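Local coordinates for putative uncharacterized protein TTHB071 (Thermus thermophilus, PDB 3AYV) that binds zinc ions in a TIM barrel and may help protect the cell against oxidative stress, although its precise activity is not established, at residues A[230-233]-A[234-238]; A[206-209]-A[210-214]; A[122-125]-A[126-129]; A[78-81]-A[82-86]. All coordinates share one frame; numbering follows the deposited sequence.

Contact 1: residues A[230-233]-A[234-238]; sequences ASLA and FLQAL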
# COMPACT_ATOMS: atom_id res chain seq x y z
N ALA A 230 -7.28 18.91 2.79
CA ALA A 230 -6.09 19.55 3.34
C ALA A 230 -4.78 18.92 2.84
O ALA A 230 -3.78 19.61 2.67
CB ALA A 230 -6.13 19.57 4.86
N SER A 231 -4.79 17.60 2.61
CA SER A 231 -3.58 16.94 2.08
C SER A 231 -3.33 17.29 0.62
O SER A 231 -2.18 17.50 0.22
CB SER A 231 -3.65 15.41 2.24
OG SER A 231 -3.71 15.07 3.60
N LEU A 232 -4.39 17.33 -0.18
CA LEU A 232 -4.25 17.74 -1.58
C LEU A 232 -3.68 19.17 -1.69
O LEU A 232 -2.78 19.44 -2.51
CB LEU A 232 -5.60 17.58 -2.30
CG LEU A 232 -5.60 17.76 -3.82
CD1 LEU A 232 -4.42 17.00 -4.52
CD2 LEU A 232 -6.97 17.35 -4.37
N ALA A 233 -4.17 20.07 -0.82
CA ALA A 233 -3.69 21.44 -0.73
C ALA A 233 -2.23 21.52 -0.28
O ALA A 233 -1.47 22.36 -0.77
CB ALA A 233 -4.59 22.28 0.21
N PHE A 234 -1.84 20.64 0.66
CA PHE A 234 -0.44 20.50 1.06
C PHE A 234 0.42 20.11 -0.16
O PHE A 234 1.47 20.72 -0.41
CB PHE A 234 -0.30 19.45 2.19
CG PHE A 234 1.08 19.36 2.82
CD1 PHE A 234 2.12 18.67 2.17
CD2 PHE A 234 1.34 19.95 4.05
CE1 PHE A 234 3.39 18.59 2.75
CE2 PHE A 234 2.62 19.88 4.64
CZ PHE A 234 3.64 19.20 3.99
N LEU A 235 -0.05 19.13 -0.94
CA LEU A 235 0.74 18.62 -2.07
C LEU A 235 0.91 19.70 -3.16
O LEU A 235 2.00 19.85 -3.76
CB LEU A 235 0.09 17.37 -2.68
CG LEU A 235 0.15 16.10 -1.81
CD1 LEU A 235 -0.59 14.94 -2.47
CD2 LEU A 235 1.62 15.74 -1.59
N GLN A 236 -0.17 20.43 -3.39
CA GLN A 236 -0.18 21.50 -4.38
C GLN A 236 0.77 22.66 -4.03
O GLN A 236 1.45 23.17 -4.93
CB GLN A 236 -1.60 21.99 -4.60
CG GLN A 236 -2.39 21.09 -5.54
CD GLN A 236 -3.87 21.39 -5.51
OE1 GLN A 236 -4.63 20.88 -6.34
NE2 GLN A 236 -4.30 22.20 -4.55
N ALA A 237 0.82 23.06 -2.76
CA ALA A 237 1.77 24.08 -2.29
C ALA A 237 3.19 23.56 -2.39
O ALA A 237 4.12 24.29 -2.71
CB ALA A 237 1.47 24.47 -0.85
N LEU A 238 3.37 22.28 -2.09
CA LEU A 238 4.69 21.67 -2.17
C LEU A 238 5.16 21.67 -3.61
O LEU A 238 6.34 21.91 -3.88
CB LEU A 238 4.66 20.24 -1.60
CG LEU A 238 6.01 19.60 -1.31
CD1 LEU A 238 6.85 20.43 -0.31
CD2 LEU A 238 5.79 18.18 -0.79
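Gln236 lies back toward Leu232, one turn earlier, and its aliphatic stem follows that residue's carbonyl nearly atom by atom. CB stands 3.5 Å from Leu232 O, and CG keeps to the same oxygen because chi1 of -80° sets it opposite its own carbonyl carbon and beside the backbone N. The chain then runs extended, so CD is still 3.7 Å from Leu232 O. At the tip the amide divides: OE1 comes within 4.1 Å of Leu232 CG, while NE2 turns to the backbone and lies 3.9 Å from Ala233 CA. These are loose van der Waals contacts, and the two side chains slant across each other on an exposed part of the helix. The backbone beneath carries four successive i to i+4 bonds, from Phe234 N to Ala230 O through Ala237 N to Ala233 O; Gln236 N gives its own to Leu232 O at 2.9 Å. On another side of the helix Leu235 CG packs 3.4 Å from Ser231 O. Phe234 touches this turn through CB, 3.3 Å from Ser231 O, and its ring, with CG anti to the backbone N (chi1 -172°), leads off to Leu201 and His208. Ser231 OG is held by hydrogen bonds to Asn200 ND2 and Leu201 N, satisfying a buried hydroxyl. Helix 229-240, the last helix of the TIM barrel, lays Ser231 and Leu235 on Leu222 of strand 219-222, with Leu235 also reaching Leu212 in the preceding loop.

Contact 2: residues A[206-209]-A[210-214]; sequences LGHG and AWLRP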
# COMPACT_ATOMS: atom_id res chain seq x y z
N LEU A 206 5.79 14.11 10.71
CA LEU A 206 6.60 13.52 9.63
C LEU A 206 7.39 14.53 8.77
O LEU A 206 8.32 14.13 8.07
CB LEU A 206 5.79 12.56 8.74
CG LEU A 206 5.35 11.22 9.39
CD1 LEU A 206 4.59 10.39 8.38
CD2 LEU A 206 6.59 10.45 9.97
N GLY A 207 7.04 15.81 8.81
CA GLY A 207 7.83 16.85 8.10
C GLY A 207 7.97 16.63 6.60
O GLY A 207 9.07 16.75 6.02
N HIS A 208 6.86 16.29 5.94
CA HIS A 208 6.92 15.93 4.52
C HIS A 208 7.57 16.99 3.63
O HIS A 208 8.14 16.66 2.59
CB HIS A 208 5.53 15.65 3.95
CG HIS A 208 4.82 14.52 4.63
ND1 HIS A 208 4.74 13.25 4.10
CD2 HIS A 208 4.16 14.47 5.82
CE1 HIS A 208 4.06 12.47 4.92
NE2 HIS A 208 3.71 13.18 5.97
N GLY A 209 7.44 18.25 4.02
CA GLY A 209 8.08 19.33 3.27
C GLY A 209 9.58 19.13 3.10
O GLY A 209 10.16 19.52 2.07
N ALA A 210 10.22 18.52 4.10
CA ALA A 210 11.65 18.27 4.07
C ALA A 210 12.11 17.15 3.12
O ALA A 210 13.28 17.13 2.72
CB ALA A 210 12.20 18.03 5.50
N TRP A 211 11.22 16.22 2.74
CA TRP A 211 11.67 15.05 1.97
C TRP A 211 10.82 14.62 0.79
O TRP A 211 11.28 13.85 -0.05
CB TRP A 211 11.93 13.85 2.92
CG TRP A 211 10.71 13.40 3.69
CD1 TRP A 211 10.35 13.79 4.95
CD2 TRP A 211 9.70 12.48 3.25
NE1 TRP A 211 9.18 13.16 5.32
CE2 TRP A 211 8.76 12.35 4.29
CE3 TRP A 211 9.52 11.72 2.08
CZ2 TRP A 211 7.65 11.51 4.20
CZ3 TRP A 211 8.40 10.89 1.99
CH2 TRP A 211 7.48 10.79 3.04
N LEU A 212 9.58 15.11 0.70
CA LEU A 212 8.63 14.54 -0.26
C LEU A 212 8.70 15.13 -1.67
O LEU A 212 8.32 14.46 -2.65
CB LEU A 212 7.19 14.62 0.28
CG LEU A 212 6.04 14.11 -0.61
CD1 LEU A 212 6.12 12.59 -0.86
CD2 LEU A 212 4.73 14.47 0.03
N ARG A 213 9.18 16.36 -1.78
CA ARG A 213 9.13 17.05 -3.07
C ARG A 213 9.74 16.25 -4.26
O ARG A 213 9.13 16.23 -5.33
CB ARG A 213 9.72 18.48 -3.00
CG ARG A 213 9.20 19.38 -4.13
CD ARG A 213 9.77 20.78 -4.05
NE ARG A 213 10.22 21.08 -2.69
CZ ARG A 213 9.55 21.85 -1.83
NH1 ARG A 213 8.41 22.40 -2.21
NH2 ARG A 213 10.03 22.06 -0.61
N PRO A 214 10.89 15.56 -4.05
CA PRO A 214 11.42 14.79 -5.19
C PRO A 214 10.50 13.70 -5.73
O PRO A 214 10.70 13.24 -6.85
CB PRO A 214 12.72 14.18 -4.64
CG PRO A 214 13.12 15.09 -3.53
CD PRO A 214 11.80 15.50 -2.90
O HOH W 1 10.71 18.01 -0.02
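Ala210 gives its N-H to Gly207 O over 2.9 Å, closing a beta turn through His208 and Gly209 in the loop between strands 185-188 and 219-222 of the TIM barrel. The donor stands above the carbonyl plane, and Ala210 CB rests on the same oxygen. Trp211 comes next, with CG wedged between its backbone N and carbonyl carbon (chi1 61°), which folds the indole back along the preceding residues. Its NE1 donates to Leu206 O, 3.0 Å away in the ring plane. Over one indole face His208 CA makes a CH-pi contact, 4.0 Å from the centroid of the five-membered ring. The imidazole runs beside the indole, ND1 3.4 Å from Trp211 CZ2, its plane tilted by 35° so that the rings meet obliquely. Leu212 N reaches His208 O over 2.8 Å, nearly along the C=O axis, while Trp211 N reaches that oxygen from above its plane. Trp211 also packs on Leu186, and Leu212 on Leu188. At Arg213 a water bridges the backbone, donating a hydrogen bond to Gly209 O (2.6 Å) and accepting one from Arg213 N; the guanidinium is engaged by Leu238 O and Glu241. Trp211 is thus pinned at both ends, which should fix the indole's rotation, and the N-H groups of Trp211 and Leu212 that meet at His208 O satisfy that carbonyl within the loop.

Contact 3: residues A[122-125]-A[126-129]; sequences VVRR and ARTL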
# COMPACT_ATOMS: atom_id res chain seq x y z
N VAL A 122 2.19 -15.48 -6.47
CA VAL A 122 1.54 -14.19 -6.46
C VAL A 122 2.12 -13.26 -7.52
O VAL A 122 1.37 -12.62 -8.26
CB VAL A 122 1.63 -13.54 -5.07
CG1 VAL A 122 0.82 -12.24 -5.02
CG2 VAL A 122 1.10 -14.53 -4.06
N VAL A 123 3.45 -13.20 -7.59
CA VAL A 123 4.13 -12.40 -8.63
C VAL A 123 3.73 -12.92 -10.04
O VAL A 123 3.48 -12.13 -10.96
CB VAL A 123 5.66 -12.42 -8.44
CG1 VAL A 123 6.39 -11.74 -9.62
CG2 VAL A 123 6.00 -11.67 -7.14
N ARG A 124 3.68 -14.25 -10.17
CA ARG A 124 3.32 -14.85 -11.46
C ARG A 124 1.89 -14.48 -11.86
O ARG A 124 1.64 -14.14 -13.04
CB ARG A 124 3.54 -16.36 -11.46
CG ARG A 124 5.03 -16.77 -11.37
CD ARG A 124 5.15 -18.29 -11.09
NE ARG A 124 4.45 -19.08 -12.10
CZ ARG A 124 4.47 -20.41 -12.17
NH1 ARG A 124 5.15 -21.13 -11.28
NH2 ARG A 124 3.80 -21.03 -13.14
N ARG A 125 0.97 -14.51 -10.90
CA ARG A 125 -0.44 -14.16 -11.17
C ARG A 125 -0.57 -12.69 -11.58
O ARG A 125 -1.31 -12.36 -12.52
CB ARG A 125 -1.37 -14.49 -9.96
CG ARG A 125 -2.87 -14.30 -10.22
CD ARG A 125 -3.36 -15.14 -11.43
NE ARG A 125 -4.82 -15.09 -11.62
CZ ARG A 125 -5.44 -15.08 -12.80
NH1 ARG A 125 -4.75 -15.09 -13.93
NH2 ARG A 125 -6.77 -15.02 -12.86
N ALA A 126 0.11 -11.82 -10.84
CA ALA A 126 0.15 -10.38 -11.16
C ALA A 126 0.68 -10.15 -12.59
O ALA A 126 0.10 -9.36 -13.37
CB ALA A 126 1.02 -9.64 -10.12
N ARG A 127 1.72 -10.89 -12.95
CA ARG A 127 2.33 -10.76 -14.28
C ARG A 127 1.32 -11.18 -15.36
O ARG A 127 1.11 -10.43 -16.34
CB ARG A 127 3.62 -11.58 -14.35
CG ARG A 127 4.33 -11.50 -15.69
CD ARG A 127 5.82 -11.81 -15.62
NE ARG A 127 6.12 -12.97 -14.80
CZ ARG A 127 6.90 -12.97 -13.72
NH1 ARG A 127 7.50 -11.85 -13.28
NH2 ARG A 127 7.07 -14.09 -13.06
N THR A 128 0.68 -12.33 -15.16
CA THR A 128 -0.37 -12.81 -16.10
C THR A 128 -1.48 -11.79 -16.31
O THR A 128 -1.90 -11.51 -17.46
CB THR A 128 -0.96 -14.16 -15.63
OG1 THR A 128 0.07 -15.15 -15.66
CG2 THR A 128 -2.16 -14.59 -16.52
N LEU A 129 -1.94 -11.19 -15.21
CA LEU A 129 -3.00 -10.18 -15.23
C LEU A 129 -2.61 -8.77 -15.68
O LEU A 129 -3.49 -7.94 -15.95
CB LEU A 129 -3.71 -10.14 -13.85
CG LEU A 129 -4.47 -11.42 -13.47
CD1 LEU A 129 -4.83 -11.42 -11.94
CD2 LEU A 129 -5.75 -11.62 -14.31
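Arg124 O is gripped twice by Thr128, whose N and OG1 reach it from opposite faces of the carbonyl plane. The backbone bond is the shorter, at 2.9 Å; the hydroxyl donates over 3.2 Å from above the plane. With OG1 opposite its own carbonyl carbon (chi1 -64°), the hydroxyl is turned back to the preceding turn and its methyl is left to face Arg125. There Thr128 CG2 meets the edge of the Arg125 guanidinium in its plane, 3.7 Å from NH1. Leu129 takes one face of that group: CD2 lies 3.4 Å above the plane and CD1 packs 3.7 Å from NE. A bend at chi2 (56°) carries the arginine chain along the helix over this leucine. Helix 120-129 is one of the outer helices of the TIM barrel; Val122, Val123 and Ala126 rest on Leu133 of strand 132-136, and Leu129 touches Ala86 of helix 68-87. Between the two helices, Arg125 NH2 forms a salt bridge with Asp83 OD1. A leucine in place of Arg125 would probably leave Asp83 without this charged mate and uncover the side of Leu129 on which the guanidinium lies. Arg127 curls back toward the first turn, bent at chi3, so that Val123 O lies over one face of its guanidinium. Its NH1 stands 3.8 Å from Val123 CG1 and forms a salt bridge with Glu156, while NH2 lies 3.8 Å from Arg124 CG.

Contact 4: residues A[78-81]-A[82-86]; sequences LLFG and LDRAA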
# COMPACT_ATOMS: atom_id res chain seq x y z
N LEU A 78 -4.57 -13.24 -1.45
CA LEU A 78 -3.77 -12.45 -2.38
C LEU A 78 -4.14 -12.75 -3.85
O LEU A 78 -4.32 -11.82 -4.64
CB LEU A 78 -2.27 -12.69 -2.16
CG LEU A 78 -1.77 -12.23 -0.77
CD1 LEU A 78 -0.29 -12.53 -0.67
CD2 LEU A 78 -2.02 -10.71 -0.58
N LEU A 79 -4.27 -14.02 -4.18
CA LEU A 79 -4.60 -14.45 -5.56
C LEU A 79 -6.00 -13.99 -6.00
O LEU A 79 -6.17 -13.45 -7.11
CB LEU A 79 -4.43 -15.96 -5.70
CG LEU A 79 -2.99 -16.49 -5.58
CD1 LEU A 79 -3.02 -18.03 -5.60
CD2 LEU A 79 -2.08 -15.97 -6.70
N PHE A 80 -6.98 -14.14 -5.12
CA PHE A 80 -8.34 -13.71 -5.44
C PHE A 80 -8.42 -12.19 -5.53
O PHE A 80 -9.03 -11.64 -6.48
CB PHE A 80 -9.37 -14.28 -4.46
CG PHE A 80 -10.78 -14.25 -5.01
CD1 PHE A 80 -11.03 -14.63 -6.33
CD2 PHE A 80 -11.84 -13.81 -4.23
CE1 PHE A 80 -12.33 -14.59 -6.86
CE2 PHE A 80 -13.15 -13.78 -4.74
CZ PHE A 80 -13.39 -14.16 -6.04
N GLY A 81 -7.76 -11.51 -4.60
CA GLY A 81 -7.66 -10.06 -4.62
C GLY A 81 -7.06 -9.58 -5.95
O GLY A 81 -7.51 -8.57 -6.51
N LEU A 82 -6.06 -10.31 -6.45
CA LEU A 82 -5.45 -9.94 -7.74
C LEU A 82 -6.46 -10.12 -8.88
O LEU A 82 -6.55 -9.27 -9.77
CB LEU A 82 -4.15 -10.71 -8.03
CG LEU A 82 -2.87 -10.22 -7.33
CD1 LEU A 82 -1.76 -11.23 -7.55
CD2 LEU A 82 -2.43 -8.80 -7.78
N ASP A 83 -7.23 -11.20 -8.85
CA ASP A 83 -8.34 -11.38 -9.83
C ASP A 83 -9.28 -10.18 -9.85
O ASP A 83 -9.62 -9.64 -10.93
CB ASP A 83 -9.14 -12.65 -9.53
CG ASP A 83 -8.38 -13.92 -9.85
OD1 ASP A 83 -7.44 -13.88 -10.67
OD2 ASP A 83 -8.73 -14.96 -9.26
N ARG A 84 -9.73 -9.76 -8.68
CA ARG A 84 -10.58 -8.58 -8.55
C ARG A 84 -9.94 -7.28 -9.01
O ARG A 84 -10.60 -6.43 -9.62
CB ARG A 84 -11.09 -8.46 -7.10
CG ARG A 84 -12.06 -9.56 -6.68
CD ARG A 84 -13.32 -9.64 -7.57
NE ARG A 84 -14.39 -10.41 -6.92
CZ ARG A 84 -15.54 -10.72 -7.50
NH1 ARG A 84 -15.77 -10.37 -8.78
NH2 ARG A 84 -16.46 -11.40 -6.82
N ALA A 85 -8.65 -7.10 -8.70
CA ALA A 85 -7.88 -5.95 -9.14
C ALA A 85 -7.93 -5.84 -10.66
O ALA A 85 -8.17 -4.76 -11.21
CB ALA A 85 -6.42 -6.07 -8.64
N ALA A 86 -7.72 -6.97 -11.33
CA ALA A 86 -7.68 -7.02 -12.80
C ALA A 86 -9.06 -6.68 -13.37
O ALA A 86 -9.16 -5.96 -14.37
CB ALA A 86 -7.22 -8.39 -13.28
O HOH W 2 -5.78 -15.81 -9.13
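The Phe80 ring meets a carboxylate at its edge: Asp83 OD2 lies near the ring plane, 3.7 Å from CD1, with the two planes 87° apart. A negative oxygen at the hydrogen-bearing rim probably suits the ring's charge distribution. Arg84 runs beside the same ring, pointing the same way, and its NE approaches CZ obliquely at 4.0 Å, the guanidinium turned 49° from the ring. Phe80 reaches both partners because its CG is anti to the backbone N (chi1 -161°), which sends the ring along the helix toward the next turn. Four i to i+4 backbone bonds run beneath, such as Arg84 N to Phe80 O at 3.0 Å. Asp83 CB packs 3.2 Å from Phe80 O, and a water links Leu79 O weakly to Asp83 OD1. The main partner of OD1 is Arg125, in a salt bridge; an alanine in place of Asp83 would probably leave that arginine without its countercharge and strip the ring edge of its polar neighbour. Arg84 is buried yet well supplied, with salt bridges to Glu87 and Asp38, a bond from NE to Leu35 O and a cation-pi contact with Phe41. Helix 68-87 is the crossover between strands 52-55 and 92-96; Leu78 touches Leu56 after the first of these, while Leu79, Leu82, Asp83 and Ala86 lie against helix 120-129.

In the fold
Along the chain the order is contact 4, 3, 2, 1, and all four belong to the outer layer of one closed eight-stranded parallel barrel. They form two pairs on opposite sides of the chain's centre. Contacts 3 and 4, with centres about 9 Å apart, lie on neighbouring helices 120-129 and 68-87, which touch where Val122 O packs on Leu82 CD1. Contacts 1 and 2, about 12 Å apart, bring the final helix 229-240 onto the loop between strands 185-188 and 219-222, with Phe234 against His208. Between the pairs, centres are 32 to 35 Å apart and nothing touches. The barrel that they flank from both sides carries the zinc ions.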